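PDB 6CII: chlamydomonas reinhardtii THB1 from Chlamydomonas reinhardtii, which binds one heme, here with cyanide on the iron, and as a group I truncated hemoglobin probably also binds oxygen. Local coordinates for residues 56-59 / 63-66; 8-13 / 111-116; 26-31 / 47-52; 88-93 / 120-125. All coordinates share one frame; numbering follows the deposited sequence. Where two conformers were deposited one is given.

Overall arrangement
From the N terminus, contact 2 opens first: its segment 8-13 pairs with 111-116 near the other end of the chain, and the loop thus closed contains all of contacts 3 and 1. These two follow in series, contact 3 joining helices 16-33 and 46-60 on the distal side of the heme, contact 1 turning the chain back on the end of helix 46-60. Contact 4 starts inside the large loop at 88-93 but closes beyond it at 120-125, so it crosses contact 2, sharing helix 108-126 with it. Contacts 1, 3 and 4 all reach the heme of this truncated, two-on-two globin, whereas contact 2 ties the N-terminal helix to helix 108-126.

Contact 1: residues 56-59 / 63-66; sequences FMTY and GSGA. With HEM (protoporphyrin IX containing Fe), chain B.
Thr-58 and Gly-63 meet through their backbones: Gly-63 N donates to Thr-58 O over 2.7 Å, with an N-H...O angle of 151°. The bond runs from a carbonyl to the amide five residues on, one residue further than in an alpha helix. Beside it the Thr-58 methyl CG2 rests 3.8 Å from Gly-63 C. One residue along, Ser-64 OG lies 3.3 Å from Tyr-59 CA and also touches CB of that tyrosine; it gets there because chi1 of 62° sets it between its own backbone N and carbonyl carbon. The Tyr-59 ring follows the departing chain, with Gly-65 O at its edge, in the ring plane and 3.9 Å from CE1, while Ala-66 CA approaches the same CE1 obliquely at 3.8 Å. Here the chain leaves helix 46-60, the distal E helix of the globin fold, and enters the long irregular connection to helix 72-82, such as truncated hemoglobins have ahead of their proximal helix. Further out, Thr-58 OG1 is hydrogen-bonded to Val-54 O one turn back, and Thr-58 and Met-57 both pack on Val-20 of helix 16-33. On the heme side of the same turn, Phe-56 brings CE2 to 3.5 Å from the heme methyl CMB and CB to 3.6 Å from the methyl CMA. Its CG is anti to the backbone N (chi1 178°), which carries the ring along the porphyrin rim, where Tyr-67 meets it edge-to-face.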
# COMPACT_ATOMS: atom_id res chain seq x y z
N PHE A 56 -0.97 5.24 -5.68
CA PHE A 56 0.11 5.54 -4.76
C PHE A 56 1.25 4.57 -4.92
O PHE A 56 2.42 4.97 -5.02
CB PHE A 56 -0.37 5.51 -3.31
CG PHE A 56 0.74 5.78 -2.34
CD1 PHE A 56 1.23 7.06 -2.19
CD2 PHE A 56 1.35 4.74 -1.64
CE1 PHE A 56 2.31 7.31 -1.33
CE2 PHE A 56 2.42 5.00 -0.78
CZ PHE A 56 2.89 6.28 -0.64
N MET A 57 0.95 3.27 -4.94
CA MET A 57 2.00 2.27 -5.06
C MET A 57 2.74 2.41 -6.39
O MET A 57 3.97 2.26 -6.45
CB MET A 57 1.41 0.86 -4.94
CG MET A 57 0.79 0.60 -3.59
SD MET A 57 2.08 0.38 -2.37
CE MET A 57 1.13 0.06 -0.89
N THR A 58 1.99 2.69 -7.45
CA THR A 58 2.62 2.89 -8.76
C THR A 58 3.65 4.02 -8.69
O THR A 58 4.77 3.89 -9.20
CB THR A 58 1.53 3.21 -9.77
OG1 THR A 58 0.65 2.09 -9.92
CG2 THR A 58 2.13 3.54 -11.12
N TYR A 59 3.27 5.12 -8.04
CA TYR A 59 4.18 6.26 -7.87
C TYR A 59 5.42 5.88 -7.06
O TYR A 59 6.55 6.12 -7.50
CB TYR A 59 3.43 7.42 -7.20
CG TYR A 59 4.35 8.53 -6.75
CD1 TYR A 59 5.04 9.29 -7.68
CD2 TYR A 59 4.56 8.77 -5.41
CE1 TYR A 59 5.89 10.30 -7.29
CE2 TYR A 59 5.42 9.79 -4.99
CZ TYR A 59 6.08 10.54 -5.94
OH TYR A 59 6.94 11.54 -5.55
N GLY A 63 6.72 4.00 -11.07
CA GLY A 63 5.95 3.78 -12.29
C GLY A 63 5.18 4.96 -12.80
O GLY A 63 4.54 4.86 -13.86
N SER A 64 5.20 6.08 -12.10
CA SER A 64 4.57 7.27 -12.62
C SER A 64 5.40 8.47 -12.19
O SER A 64 6.23 8.39 -11.28
CB SER A 64 3.12 7.39 -12.13
OG SER A 64 3.08 7.50 -10.72
N GLY A 65 5.16 9.59 -12.86
CA GLY A 65 6.02 10.74 -12.71
C GLY A 65 5.87 11.48 -11.40
O GLY A 65 6.86 11.76 -10.72
N ALA A 66 4.63 11.81 -11.03
CA ALA A 66 4.41 12.65 -9.86
C ALA A 66 3.04 12.36 -9.28
O ALA A 66 2.03 12.43 -9.99
CB ALA A 66 4.53 14.13 -10.24
CHA HEM B . -6.43 6.02 2.75
CHB HEM B . -1.90 4.53 1.69
CHC HEM B . -1.59 2.47 6.16
CHD HEM B . -6.45 3.16 6.72
C1A HEM B . -5.22 5.80 2.13
C2A HEM B . -4.89 6.28 0.81
C3A HEM B . -3.66 5.86 0.52
C4A HEM B . -3.15 5.09 1.62
CMA HEM B . -2.84 6.09 -0.77
CAA HEM B . -5.85 7.13 -0.05
CBA HEM B . -5.64 8.60 0.37
CGA HEM B . -6.39 9.50 -0.57
O1A HEM B . -5.79 9.89 -1.60
O2A HEM B . -7.58 9.81 -0.29
C1B HEM B . -1.47 3.83 2.80
C2B HEM B . -0.20 3.16 2.89
C3B HEM B . -0.09 2.59 4.09
C4B HEM B . -1.31 2.86 4.85
CMB HEM B . 0.84 3.14 1.76
CAB HEM B . 1.15 1.79 4.53
CBB HEM B . 1.10 0.84 5.46
C1C HEM B . -2.88 2.49 6.66
C2C HEM B . -3.30 1.96 7.95
C3C HEM B . -4.63 2.17 8.09
C4C HEM B . -5.12 2.81 6.89
CMC HEM B . -2.31 1.33 8.95
CAC HEM B . -5.58 1.79 9.26
CBC HEM B . -5.47 0.58 9.77
C1D HEM B . -6.82 3.96 5.65
C2D HEM B . -8.17 4.36 5.41
C3D HEM B . -8.20 5.16 4.32
C4D HEM B . -6.86 5.29 3.84
CMD HEM B . -9.37 3.92 6.28
CAD HEM B . -9.46 5.81 3.72
CBD HEM B . -9.85 7.03 4.56
CGD HEM B . -11.11 7.65 3.98
O1D HEM B . -12.07 7.89 4.76
O2D HEM B . -11.14 7.91 2.75
NA HEM B . -4.12 5.09 2.59
NB HEM B . -2.13 3.62 4.02
NC HEM B . -4.02 3.03 6.05
ND HEM B . -6.03 4.54 4.65
FE HEM B . -4.09 4.09 4.31

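Contact 2: residues 8-13 / 111-116; sequences DSLYSR and KAEAMA
Leu-10 and Arg-13 bring the short N-terminal helix 10-13, consistent with the reduced A helix of truncated hemoglobins, onto helix 108-126. The helix starts at Ser-9, an N-cap residue whose OG accepts from Ser-12 N at 3.0 Å. From its first turn Leu-10 points at the partner helix and sets CD2 3.7 Å from Ala-114 CA and 3.9 Å from Ala-114 CB, while CD1 lies along the side chain of Glu-113. That glutamate, extended from CG onward, comes from the opposite direction to Leu-10 and ends at Arg-13. NH2 of Arg-13 donates to Glu-113 OE1 in a salt bridge 3.1 Å long and almost straight (178°), entering on the syn side of the oxygen but 28° out of the carboxylate plane. The guanidinium is gripped a second time, by NE donating at 2.8 Å to Asp-8 O from above that carbonyl's plane; these two bonds probably fix how the group is turned. With a lysine in place of Glu-113, Arg-13 NH2 would probably lose its carboxylate mate, and the like charges would be likely to push the guanidinium aside. Around this pair, Leu-10 also packs on Leu-110 and Ile-117 of helix 108-126, Ala-114 on Leu-101 of helix 87-103, and both on Phe-61 just beyond helix 46-60; Tyr-11 leans on Glu-17 and Val-20 of helix 16-33.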
# COMPACT_ATOMS: atom_id res chain seq x y z
N ASP A 8 13.26 -0.14 -16.06
CA ASP A 8 14.21 -0.42 -15.00
C ASP A 8 13.69 -0.05 -13.62
O ASP A 8 14.34 -0.38 -12.62
CB ASP A 8 15.54 0.26 -15.32
CG ASP A 8 16.23 -0.39 -16.54
OD1 ASP A 8 15.69 -1.38 -17.10
OD2 ASP A 8 17.30 0.09 -16.93
N SER A 9 12.51 0.56 -13.52
CA SER A 9 11.93 0.84 -12.22
C SER A 9 11.50 -0.45 -11.54
O SER A 9 11.30 -1.49 -12.18
CB SER A 9 10.70 1.74 -12.33
OG SER A 9 9.67 1.08 -13.05
N LEU A 10 11.37 -0.36 -10.22
CA LEU A 10 10.85 -1.49 -9.45
C LEU A 10 9.48 -1.89 -9.97
O LEU A 10 9.21 -3.07 -10.18
CB LEU A 10 10.78 -1.12 -7.98
CG LEU A 10 10.03 -2.13 -7.10
CD1 LEU A 10 10.79 -3.47 -7.05
CD2 LEU A 10 9.81 -1.56 -5.69
N TYR A 11 8.62 -0.90 -10.17
CA TYR A 11 7.31 -1.12 -10.77
C TYR A 11 7.38 -1.95 -12.03
O TYR A 11 6.70 -2.97 -12.15
CB TYR A 11 6.70 0.24 -11.07
CG TYR A 11 5.36 0.23 -11.76
CD1 TYR A 11 5.27 0.50 -13.14
CD2 TYR A 11 4.20 0.03 -11.05
CE1 TYR A 11 4.03 0.54 -13.76
CE2 TYR A 11 2.94 0.07 -11.66
CZ TYR A 11 2.88 0.32 -13.02
OH TYR A 11 1.66 0.42 -13.66
N SER A 12 8.20 -1.53 -13.01
CA SER A 12 8.28 -2.29 -14.25
C SER A 12 8.84 -3.68 -14.01
O SER A 12 8.34 -4.66 -14.59
CB SER A 12 9.12 -1.53 -15.27
OG SER A 12 8.45 -0.32 -15.55
N ARG A 13 9.86 -3.80 -13.16
CA ARG A 13 10.53 -5.08 -12.94
C ARG A 13 9.61 -6.08 -12.25
O ARG A 13 9.73 -7.29 -12.46
CB ARG A 13 11.80 -4.86 -12.16
CG ARG A 13 12.90 -4.14 -12.99
CD ARG A 13 14.21 -3.88 -12.22
NE ARG A 13 14.10 -2.79 -11.25
CZ ARG A 13 14.20 -2.97 -9.93
NH1 ARG A 13 14.43 -4.17 -9.44
NH2 ARG A 13 14.09 -1.94 -9.10
N LYS A 111 10.59 -7.97 -3.75
CA LYS A 111 9.73 -7.84 -2.58
C LYS A 111 10.40 -7.02 -1.47
O LYS A 111 9.77 -6.17 -0.85
CB LYS A 111 9.32 -9.23 -2.07
CG LYS A 111 8.29 -9.15 -0.93
CD LYS A 111 7.74 -10.57 -0.57
CE LYS A 111 8.83 -11.51 -0.08
NZ LYS A 111 9.16 -11.17 1.31
N ALA A 112 11.71 -7.26 -1.22
CA ALA A 112 12.40 -6.51 -0.18
C ALA A 112 12.44 -5.03 -0.51
O ALA A 112 12.24 -4.18 0.36
CB ALA A 112 13.82 -7.04 0.00
N GLU A 113 12.71 -4.71 -1.78
CA GLU A 113 12.74 -3.31 -2.18
C GLU A 113 11.37 -2.67 -1.97
O GLU A 113 11.26 -1.57 -1.40
CB GLU A 113 13.15 -3.19 -3.65
CG GLU A 113 13.32 -1.72 -4.02
CD GLU A 113 13.94 -1.50 -5.39
OE1 GLU A 113 14.33 -2.48 -6.05
OE2 GLU A 113 14.03 -0.32 -5.79
N ALA A 114 10.32 -3.33 -2.45
CA ALA A 114 8.97 -2.79 -2.31
C ALA A 114 8.64 -2.58 -0.84
O ALA A 114 8.09 -1.54 -0.46
CB ALA A 114 7.96 -3.74 -2.97
N MET A 115 8.99 -3.54 -0.00
CA MET A 115 8.58 -3.42 1.39
C MET A 115 9.41 -2.37 2.11
O MET A 115 8.92 -1.75 3.05
CB MET A 115 8.67 -4.78 2.08
CG MET A 115 7.64 -5.79 1.58
SD MET A 115 5.92 -5.23 1.47
CE MET A 115 5.69 -4.60 3.15
N ALA A 116 10.65 -2.14 1.68
CA ALA A 116 11.41 -1.04 2.27
C ALA A 116 10.82 0.30 1.88
O ALA A 116 10.82 1.25 2.69
CB ALA A 116 12.87 -1.13 1.84

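Contact 3: residues 26-31 / 47-52; sequences VFYERI and KKQRRK. With HEM (protoporphyrin IX containing Fe), chain B; CYN (cyanide ion), chain C.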
# COMPACT_ATOMS: atom_id res chain seq x y z
N VAL A 26 -5.73 -8.26 -3.86
CA VAL A 26 -5.57 -9.32 -2.85
C VAL A 26 -5.38 -8.70 -1.47
O VAL A 26 -5.97 -9.14 -0.48
CB VAL A 26 -4.38 -10.23 -3.20
CG1 VAL A 26 -4.08 -11.19 -2.00
CG2 VAL A 26 -4.64 -11.01 -4.47
N PHE A 27 -4.51 -7.69 -1.40
CA PHE A 27 -4.24 -6.93 -0.19
C PHE A 27 -5.53 -6.47 0.49
O PHE A 27 -5.73 -6.73 1.68
CB PHE A 27 -3.34 -5.78 -0.64
CG PHE A 27 -3.08 -4.70 0.35
CD1 PHE A 27 -2.18 -4.88 1.40
CD2 PHE A 27 -3.60 -3.44 0.12
CE1 PHE A 27 -1.85 -3.85 2.24
CE2 PHE A 27 -3.31 -2.38 0.97
CZ PHE A 27 -2.41 -2.58 2.04
N TYR A 28 -6.47 -5.90 -0.28
CA TYR A 28 -7.69 -5.44 0.36
C TYR A 28 -8.67 -6.58 0.64
O TYR A 28 -9.51 -6.42 1.52
CB TYR A 28 -8.37 -4.34 -0.48
CG TYR A 28 -7.70 -3.00 -0.20
CD1 TYR A 28 -7.62 -2.50 1.10
CD2 TYR A 28 -7.13 -2.29 -1.22
CE1 TYR A 28 -6.98 -1.31 1.36
CE2 TYR A 28 -6.50 -1.07 -0.96
CZ TYR A 28 -6.44 -0.61 0.32
OH TYR A 28 -5.78 0.56 0.52
N GLU A 29 -8.63 -7.69 -0.10
CA GLU A 29 -9.45 -8.84 0.32
C GLU A 29 -8.98 -9.37 1.68
O GLU A 29 -9.82 -9.73 2.52
CB GLU A 29 -9.44 -9.95 -0.74
CG GLU A 29 -10.18 -9.53 -2.04
CD GLU A 29 -11.68 -9.17 -1.88
OE1 GLU A 29 -12.26 -9.37 -0.81
OE2 GLU A 29 -12.28 -8.65 -2.84
N ARG A 30 -7.66 -9.41 1.91
CA ARG A 30 -7.15 -9.81 3.23
C ARG A 30 -7.50 -8.78 4.29
O ARG A 30 -7.82 -9.13 5.43
CB ARG A 30 -5.62 -9.98 3.18
CG ARG A 30 -5.13 -11.02 2.20
CD ARG A 30 -3.61 -10.99 2.10
NE ARG A 30 -2.96 -11.24 3.40
CZ ARG A 30 -2.29 -12.34 3.73
NH1 ARG A 30 -2.16 -13.34 2.87
NH2 ARG A 30 -1.74 -12.43 4.94
N ILE A 31 -7.41 -7.49 3.95
CA ILE A 31 -7.63 -6.49 4.99
C ILE A 31 -9.08 -6.50 5.46
O ILE A 31 -9.36 -6.41 6.67
CB ILE A 31 -7.19 -5.10 4.48
CG1 ILE A 31 -5.66 -5.03 4.56
CG2 ILE A 31 -7.85 -4.00 5.29
CD1 ILE A 31 -5.00 -3.84 3.85
N LYS A 47 -13.92 0.24 -4.01
CA LYS A 47 -13.54 0.36 -5.41
C LYS A 47 -12.66 1.59 -5.60
O LYS A 47 -11.60 1.52 -6.22
CB LYS A 47 -14.79 0.42 -6.29
CG LYS A 47 -14.53 0.55 -7.78
CD LYS A 47 -15.85 0.39 -8.51
CE LYS A 47 -15.70 0.46 -10.02
NZ LYS A 47 -17.01 0.15 -10.68
N LYS A 48 -13.09 2.71 -5.04
CA LYS A 48 -12.30 3.92 -5.14
C LYS A 48 -10.99 3.79 -4.36
O LYS A 48 -9.95 4.27 -4.81
CB LYS A 48 -13.11 5.11 -4.64
CG LYS A 48 -14.40 5.39 -5.44
CD LYS A 48 -15.12 6.63 -4.86
CE LYS A 48 -16.38 6.94 -5.62
NZ LYS A 48 -16.94 8.23 -5.14
N GLN A 49 -11.03 3.12 -3.21
CA GLN A 49 -9.83 2.98 -2.39
C GLN A 49 -8.78 2.12 -3.09
O GLN A 49 -7.59 2.42 -3.03
CB GLN A 49 -10.18 2.39 -1.03
CG GLN A 49 -8.93 2.20 -0.14
CD GLN A 49 -8.22 3.51 0.17
OE1 GLN A 49 -8.83 4.60 0.16
NE2 GLN A 49 -6.92 3.43 0.43
N ARG A 50 -9.21 1.05 -3.76
CA ARG A 50 -8.28 0.27 -4.56
C ARG A 50 -7.60 1.13 -5.61
O ARG A 50 -6.38 1.06 -5.80
CB ARG A 50 -8.98 -0.90 -5.26
CG ARG A 50 -9.39 -2.04 -4.35
CD ARG A 50 -10.27 -3.09 -5.16
NE ARG A 50 -10.07 -4.40 -4.56
CZ ARG A 50 -10.65 -4.80 -3.43
NH1 ARG A 50 -11.52 -3.99 -2.82
NH2 ARG A 50 -10.37 -6.00 -2.93
N ARG A 51 -8.38 1.94 -6.33
CA ARG A 51 -7.78 2.80 -7.35
C ARG A 51 -6.77 3.75 -6.72
O ARG A 51 -5.69 3.99 -7.29
CB ARG A 51 -8.86 3.57 -8.11
CG ARG A 51 -8.29 4.70 -8.95
CD ARG A 51 -9.35 5.37 -9.81
NE ARG A 51 -9.81 4.48 -10.88
CZ ARG A 51 -9.15 4.26 -12.01
NH1 ARG A 51 -7.99 4.86 -12.23
NH2 ARG A 51 -9.64 3.44 -12.92
N LYS A 52 -7.09 4.32 -5.55
CA LYS A 52 -6.15 5.23 -4.92
C LYS A 52 -4.88 4.51 -4.51
O LYS A 52 -3.77 5.05 -4.67
CB LYS A 52 -6.79 5.88 -3.70
CG LYS A 52 -7.86 6.88 -4.07
CD LYS A 52 -8.53 7.30 -2.78
CE LYS A 52 -9.41 8.51 -2.91
NZ LYS A 52 -9.98 8.76 -1.55
CHA HEM B . -6.43 6.02 2.75
CHB HEM B . -1.90 4.53 1.69
CHC HEM B . -1.59 2.47 6.16
CHD HEM B . -6.45 3.16 6.72
C1A HEM B . -5.22 5.80 2.13
C2A HEM B . -4.89 6.28 0.81
C3A HEM B . -3.66 5.86 0.52
C4A HEM B . -3.15 5.09 1.62
CMA HEM B . -2.84 6.09 -0.77
CAA HEM B . -5.85 7.13 -0.05
CBA HEM B . -5.64 8.60 0.37
CGA HEM B . -6.39 9.50 -0.57
O1A HEM B . -5.79 9.89 -1.60
O2A HEM B . -7.58 9.81 -0.29
C1B HEM B . -1.47 3.83 2.80
C2B HEM B . -0.20 3.16 2.89
C3B HEM B . -0.09 2.59 4.09
C4B HEM B . -1.31 2.86 4.85
CMB HEM B . 0.84 3.14 1.76
CAB HEM B . 1.15 1.79 4.53
CBB HEM B . 1.10 0.84 5.46
C1C HEM B . -2.88 2.49 6.66
C2C HEM B . -3.30 1.96 7.95
C3C HEM B . -4.63 2.17 8.09
C4C HEM B . -5.12 2.81 6.89
CMC HEM B . -2.31 1.33 8.95
CAC HEM B . -5.58 1.79 9.26
CBC HEM B . -5.47 0.58 9.77
C1D HEM B . -6.82 3.96 5.65
C2D HEM B . -8.17 4.36 5.41
C3D HEM B . -8.20 5.16 4.32
C4D HEM B . -6.86 5.29 3.84
CMD HEM B . -9.37 3.92 6.28
CAD HEM B . -9.46 5.81 3.72
CBD HEM B . -9.85 7.03 4.56
CGD HEM B . -11.11 7.65 3.98
O1D HEM B . -12.07 7.89 4.76
O2D HEM B . -11.14 7.91 2.75
NA HEM B . -4.12 5.09 2.59
NB HEM B . -2.13 3.62 4.02
NC HEM B . -4.02 3.03 6.05
ND HEM B . -6.03 4.54 4.65
FE HEM B . -4.09 4.09 4.31
C CYN C . -4.57 2.29 3.51
N CYN C . -4.96 1.45 2.84
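Tyr-28 and Gln-49 form the polar centre of a helix-helix contact that roofs the distal heme pocket, where segment 26-31 of helix 16-33 runs at 132° to segment 47-52 of helix 46-60 in the two-on-two globin sandwich. Tyr-28 OH donates to the cyanide nitrogen N over 2.6 Å and accepts from Gln-49 NE2 at 3.1 Å, a nearly straight bond (171°) in the amide plane; Gln-53 NE2 is a further partner. The amide stands at right angles to the tyrosine ring, with NE2 3.4 Å from heme C1A. Three hydrogen bonds thus fix the phenol oxygen over the iron-bound ligand. Lys-52, bonded to heme in another structure of this protein, here runs out along the heme edge, extended beyond CG, and NZ donates to propionate O2A at 2.9 Å. Away from the heme, Tyr-28 CB lies over one face of the Arg-50 guanidinium, 3.6 Å from NH2. The same NH2 forms a salt bridge with Glu-29 OE2 at 3.3 Å, while NE pairs with Asp-25. Helix 16-33 is also joined to helix 87-103, where Phe-27 packs on Val-93 and Arg-30 NE is hydrogen-bonded to His-96.

Contact 4: residues 88-93 / 120-125; sequences HHFDLV and SARPLI. With HEM (protoporphyrin IX containing Fe), chain B.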
# COMPACT_ATOMS: atom_id res chain seq x y z
N HIS A 88 0.97 -0.25 15.28
CA HIS A 88 0.74 -1.68 15.15
C HIS A 88 -0.12 -1.98 13.94
O HIS A 88 0.14 -2.94 13.21
CB HIS A 88 0.10 -2.25 16.41
CG HIS A 88 -0.25 -3.71 16.31
ND1 HIS A 88 0.70 -4.69 16.10
CD2 HIS A 88 -1.44 -4.34 16.38
CE1 HIS A 88 0.10 -5.87 16.05
NE2 HIS A 88 -1.19 -5.68 16.23
N HIS A 89 -1.15 -1.14 13.69
CA HIS A 89 -1.93 -1.33 12.47
C HIS A 89 -1.05 -1.21 11.24
O HIS A 89 -1.22 -1.96 10.27
CB HIS A 89 -3.06 -0.30 12.36
CG HIS A 89 -4.07 -0.40 13.46
ND1 HIS A 89 -4.38 0.67 14.26
CD2 HIS A 89 -4.83 -1.43 13.88
CE1 HIS A 89 -5.28 0.29 15.15
NE2 HIS A 89 -5.57 -0.98 14.94
N PHE A 90 -0.14 -0.24 11.24
CA PHE A 90 0.79 -0.12 10.13
C PHE A 90 1.55 -1.42 9.91
O PHE A 90 1.67 -1.89 8.77
CB PHE A 90 1.74 1.05 10.37
CG PHE A 90 2.68 1.30 9.22
CD1 PHE A 90 3.85 0.56 9.09
CD2 PHE A 90 2.40 2.28 8.29
CE1 PHE A 90 4.71 0.79 8.03
CE2 PHE A 90 3.26 2.53 7.24
CZ PHE A 90 4.41 1.79 7.10
N ASP A 91 2.02 -2.06 10.99
CA ASP A 91 2.74 -3.32 10.83
C ASP A 91 1.83 -4.40 10.27
O ASP A 91 2.26 -5.19 9.42
CB ASP A 91 3.32 -3.80 12.16
CG ASP A 91 4.49 -2.96 12.63
OD1 ASP A 91 5.15 -2.29 11.81
OD2 ASP A 91 4.74 -2.97 13.85
N LEU A 92 0.58 -4.45 10.72
CA LEU A 92 -0.34 -5.45 10.19
C LEU A 92 -0.57 -5.24 8.70
O LEU A 92 -0.67 -6.21 7.93
CB LEU A 92 -1.67 -5.40 10.94
CG LEU A 92 -1.71 -5.76 12.43
CD1 LEU A 92 -3.17 -5.65 12.87
CD2 LEU A 92 -1.16 -7.17 12.70
N VAL A 93 -0.71 -3.97 8.30
CA VAL A 93 -0.97 -3.65 6.89
C VAL A 93 0.23 -4.01 6.04
O VAL A 93 0.09 -4.61 4.97
CB VAL A 93 -1.35 -2.17 6.75
CG1 VAL A 93 -1.28 -1.78 5.29
CG2 VAL A 93 -2.75 -1.99 7.24
N SER A 120 9.25 3.22 4.27
CA SER A 120 9.58 4.64 4.24
C SER A 120 8.34 5.51 4.35
O SER A 120 8.46 6.70 4.69
CB SER A 120 10.36 4.98 2.97
OG SER A 120 9.48 5.26 1.89
N ALA A 121 7.15 4.96 4.08
CA ALA A 121 5.90 5.71 4.24
C ALA A 121 5.50 5.90 5.68
O ALA A 121 4.62 6.72 5.96
CB ALA A 121 4.74 5.02 3.51
N ARG A 122 6.11 5.18 6.61
CA ARG A 122 5.67 5.29 8.00
C ARG A 122 5.79 6.71 8.53
O ARG A 122 4.79 7.23 9.06
CB ARG A 122 6.42 4.28 8.87
CG ARG A 122 5.66 3.94 10.13
CD ARG A 122 6.37 2.83 10.92
NE ARG A 122 7.44 3.40 11.72
CZ ARG A 122 8.10 2.73 12.66
NH1 ARG A 122 7.78 1.46 12.90
NH2 ARG A 122 9.07 3.32 13.34
N PRO A 123 6.94 7.40 8.45
CA PRO A 123 7.00 8.77 8.99
C PRO A 123 6.06 9.71 8.28
O PRO A 123 5.51 10.62 8.91
CB PRO A 123 8.46 9.20 8.78
CG PRO A 123 9.19 7.99 8.38
CD PRO A 123 8.24 6.99 7.87
N LEU A 124 5.87 9.52 6.98
CA LEU A 124 4.92 10.34 6.24
C LEU A 124 3.53 10.16 6.79
O LEU A 124 2.81 11.14 7.03
CB LEU A 124 4.95 9.98 4.75
CG LEU A 124 6.35 10.22 4.15
CD1 LEU A 124 6.38 9.94 2.65
CD2 LEU A 124 6.85 11.63 4.46
N ILE A 125 3.12 8.91 7.01
CA ILE A 125 1.75 8.64 7.44
C ILE A 125 1.50 9.19 8.84
O ILE A 125 0.45 9.79 9.09
CB ILE A 125 1.46 7.13 7.36
CG1 ILE A 125 1.17 6.70 5.92
CG2 ILE A 125 0.30 6.77 8.27
CD1 ILE A 125 1.33 5.22 5.72
CHA HEM B . -6.43 6.02 2.75
CHB HEM B . -1.90 4.53 1.69
CHC HEM B . -1.59 2.47 6.16
CHD HEM B . -6.45 3.16 6.72
C1A HEM B . -5.22 5.80 2.13
C2A HEM B . -4.89 6.28 0.81
C3A HEM B . -3.66 5.86 0.52
C4A HEM B . -3.15 5.09 1.62
CMA HEM B . -2.84 6.09 -0.77
CAA HEM B . -5.85 7.13 -0.05
CBA HEM B . -5.64 8.60 0.37
CGA HEM B . -6.39 9.50 -0.57
O1A HEM B . -5.79 9.89 -1.60
O2A HEM B . -7.58 9.81 -0.29
C1B HEM B . -1.47 3.83 2.80
C2B HEM B . -0.20 3.16 2.89
C3B HEM B . -0.09 2.59 4.09
C4B HEM B . -1.31 2.86 4.85
CMB HEM B . 0.84 3.14 1.76
CAB HEM B . 1.15 1.79 4.53
CBB HEM B . 1.10 0.84 5.46
C1C HEM B . -2.88 2.49 6.66
C2C HEM B . -3.30 1.96 7.95
C3C HEM B . -4.63 2.17 8.09
C4C HEM B . -5.12 2.81 6.89
CMC HEM B . -2.31 1.33 8.95
CAC HEM B . -5.58 1.79 9.26
CBC HEM B . -5.47 0.58 9.77
C1D HEM B . -6.82 3.96 5.65
C2D HEM B . -8.17 4.36 5.41
C3D HEM B . -8.20 5.16 4.32
C4D HEM B . -6.86 5.29 3.84
CMD HEM B . -9.37 3.92 6.28
CAD HEM B . -9.46 5.81 3.72
CBD HEM B . -9.85 7.03 4.56
CGD HEM B . -11.11 7.65 3.98
O1D HEM B . -12.07 7.89 4.76
O2D HEM B . -11.14 7.91 2.75
NA HEM B . -4.12 5.09 2.59
NB HEM B . -2.13 3.62 4.02
NC HEM B . -4.02 3.03 6.05
ND HEM B . -6.03 4.54 4.65
FE HEM B . -4.09 4.09 4.31
O HOH W 1 5.07 0.55 12.65
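The Phe-90 ring is sandwiched between Arg-122 and the heme. Over the middle of one face lies Arg-122 CG, 3.8 Å from the centroid and 5° off the ring normal, a CH-pi contact. Against the opposite face comes the heme vinyl CAB-CBB, CBB being 3.3 Å from Phe-90 CE2. Ile-125 CD1 meets the edge in the ring plane, 3.6 Å from CE2. Phe-90 reaches this slot with CG anti to the backbone N (chi1 -176°); segments 88-93 and 120-125 run at 144° to each other. Their helices, 87-103 and 108-126, form one layer of the globin sandwich. Ile-125 CD1 also touches the porphyrin, 3.4 Å from heme C3B, and the side chain packs on His-76, the axial ligand. On the same vinyl, Val-93 CG1 adds a contact at 3.5 Å to CBB. Replacing Phe-90 by an alanine would remove the ring between that vinyl and the Arg-122 methylenes and would probably open a gap, leaving the vinyl less restrained. Beyond the ring, a water accepts from Arg-122 NH1 at 2.9 Å and donates to Asp-91 OD1. Arg-122 thus turns hydrocarbon to the ring and its charge to water, leaving Phe-90, Val-93 and Ile-125 around CAB-CBB.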